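Local coordinates for putative uncharacterized protein (Mycobacterium avium, PDB 2Z6V) that probably transfers a sulfuryl group from the donor PAPS to an acceptor substrate, as sulfotransferases do, at residues Ala271-Tyr276 against Met334-Met339. Sequence-based numbering, arbitrary orientation.
Sequences AHRDPY and MYYHEM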
# COMPACT_ATOMS: atom_id res chain seq x y z
N ALA A 271 -0.91 4.12 12.80
CA ALA A 271 -2.08 4.96 12.52
C ALA A 271 -3.34 4.32 13.11
O ALA A 271 -3.62 3.15 12.86
CB ALA A 271 -2.25 5.15 11.02
N HIS A 272 -4.10 5.10 13.87
CA HIS A 272 -5.31 4.60 14.51
C HIS A 272 -6.60 5.27 14.07
O HIS A 272 -6.62 6.41 13.61
CB HIS A 272 -5.20 4.74 16.03
CG HIS A 272 -4.02 4.03 16.62
ND1 HIS A 272 -3.94 2.66 16.70
CD2 HIS A 272 -2.86 4.51 17.14
CE1 HIS A 272 -2.79 2.32 17.24
NE2 HIS A 272 -2.11 3.42 17.51
N ARG A 273 -7.70 4.54 14.24
CA ARG A 273 -9.03 5.03 13.90
C ARG A 273 -10.05 4.00 14.37
O ARG A 273 -9.71 2.84 14.60
CB ARG A 273 -9.17 5.24 12.39
CG ARG A 273 -10.55 5.77 12.00
CD ARG A 273 -10.63 6.20 10.54
NE ARG A 273 -11.92 6.80 10.24
CZ ARG A 273 -12.28 7.28 9.05
NH1 ARG A 273 -11.43 7.22 8.02
NH2 ARG A 273 -13.48 7.82 8.88
N ASP A 274 -11.29 4.46 14.54
CA ASP A 274 -12.40 3.61 14.95
C ASP A 274 -12.30 2.31 14.14
O ASP A 274 -12.44 2.32 12.92
CB ASP A 274 -13.71 4.33 14.62
CG ASP A 274 -14.93 3.59 15.12
OD1 ASP A 274 -14.97 2.35 15.01
OD2 ASP A 274 -15.87 4.28 15.60
N PRO A 275 -12.05 1.17 14.81
CA PRO A 275 -11.92 -0.12 14.13
C PRO A 275 -13.19 -0.63 13.44
O PRO A 275 -13.12 -1.29 12.41
CB PRO A 275 -11.46 -1.06 15.24
CG PRO A 275 -12.14 -0.48 16.45
CD PRO A 275 -11.91 1.01 16.27
N TYR A 276 -14.35 -0.32 14.02
CA TYR A 276 -15.62 -0.75 13.45
C TYR A 276 -15.84 0.00 12.14
O TYR A 276 -16.26 -0.58 11.13
CB TYR A 276 -16.77 -0.44 14.43
CG TYR A 276 -16.54 -1.01 15.82
CD1 TYR A 276 -16.31 -2.37 16.01
CD2 TYR A 276 -16.56 -0.18 16.94
CE1 TYR A 276 -16.11 -2.89 17.28
CE2 TYR A 276 -16.36 -0.69 18.22
CZ TYR A 276 -16.14 -2.05 18.38
OH TYR A 276 -15.96 -2.58 19.64
N MET A 334 -0.55 7.85 15.85
CA MET A 334 -1.27 8.86 15.12
C MET A 334 -2.75 8.49 15.07
O MET A 334 -3.14 7.49 14.46
CB MET A 334 -0.68 8.96 13.71
CG MET A 334 -1.31 10.00 12.84
SD MET A 334 -0.49 9.94 11.26
CE MET A 334 -1.26 8.48 10.52
N TYR A 335 -3.57 9.30 15.73
CA TYR A 335 -5.00 9.07 15.79
C TYR A 335 -5.74 9.87 14.73
O TYR A 335 -5.44 11.04 14.49
CB TYR A 335 -5.54 9.45 17.17
CG TYR A 335 -5.00 8.58 18.28
CD1 TYR A 335 -5.64 7.40 18.65
CD2 TYR A 335 -3.83 8.93 18.96
CE1 TYR A 335 -5.13 6.58 19.66
CE2 TYR A 335 -3.31 8.13 19.98
CZ TYR A 335 -3.97 6.95 20.32
OH TYR A 335 -3.46 6.16 21.33
N TYR A 336 -6.70 9.23 14.09
CA TYR A 336 -7.51 9.87 13.06
C TYR A 336 -8.15 11.15 13.60
O TYR A 336 -8.13 12.20 12.95
CB TYR A 336 -8.60 8.92 12.58
CG TYR A 336 -9.56 9.54 11.60
CD1 TYR A 336 -9.14 9.96 10.35
CD2 TYR A 336 -10.90 9.72 11.94
CE1 TYR A 336 -10.03 10.54 9.44
CE2 TYR A 336 -11.80 10.30 11.05
CZ TYR A 336 -11.35 10.71 9.80
OH TYR A 336 -12.23 11.27 8.90
N HIS A 337 -8.73 11.06 14.79
CA HIS A 337 -9.39 12.21 15.37
C HIS A 337 -8.44 13.37 15.64
O HIS A 337 -8.86 14.52 15.61
CB HIS A 337 -10.15 11.82 16.65
CG HIS A 337 -9.29 11.33 17.77
ND1 HIS A 337 -9.06 9.98 18.00
CD2 HIS A 337 -8.64 11.99 18.76
CE1 HIS A 337 -8.31 9.85 19.08
NE2 HIS A 337 -8.05 11.05 19.56
N GLU A 338 -7.17 13.08 15.89
CA GLU A 338 -6.20 14.14 16.14
C GLU A 338 -5.73 14.73 14.82
O GLU A 338 -5.42 15.92 14.73
CB GLU A 338 -4.99 13.60 16.92
CG GLU A 338 -5.15 13.65 18.44
CD GLU A 338 -3.95 13.09 19.19
OE1 GLU A 338 -2.80 13.40 18.79
OE2 GLU A 338 -4.15 12.36 20.19
N MET A 339 -5.69 13.89 13.80
CA MET A 339 -5.26 14.31 12.48
C MET A 339 -6.29 15.27 11.85
O MET A 339 -5.95 16.09 11.01
CB MET A 339 -5.08 13.08 11.60
CG MET A 339 -3.89 13.15 10.66
SD MET A 339 -2.34 13.42 11.55
CE MET A 339 -1.42 14.43 10.35
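At the C-terminal ends of two neighbouring parallel strands, 267-272 and the outermost 331-335, the sulfotransferase sheet gives way to loop and helix, and A271, H272 and R273 run beside M334, Y335 and Y336. Two backbone bonds join the strand ends. H272 N donates to M334 O at 2.6 Å, a nearly straight bond (167°), and H272 O in turn receives Y336 N at 2.9 Å. H272 thus uses both its N and its O, toward the residues on either side of Y335, the normal pattern of a parallel bridge, although the second donor already belongs to helix 336-341.

Alternation of side chains sorts the rest. A271 and M334 share one face of the sheet, where the methionine, bent at its last torsion, brings CE to 3.5 Å from A271 CB; I122 of helix 120-126 touches M334. On the other face H272 and Y335 point the same way, their ring planes 32° apart, with H272 CB 3.8 Å from Y335 CD1. A hydrogen bond joins H272 ND1 to the hydroxyl of Y402.

Beyond the strands R273 and Y336 travel side by side. With CG anti to the backbone N (chi1 -179°) and the chain extended from CG to NE, the arginine lays its guanidinium flat on the phenol ring. R273 CZ stands 3.8 Å from the ring centroid of Y336, a cation-pi contact, while R273 CD makes a CH-pi contact over the same face. A salt bridge from NE to E411 probably helps fix the group's rotation. D274, at the N-cap of helix 275-285, accepts a weak capping bond from Y276 N through OD1. Adjacent parallel strands that end together and lead into helices are characteristic of the parallel alpha/beta sheet of sulfotransferases.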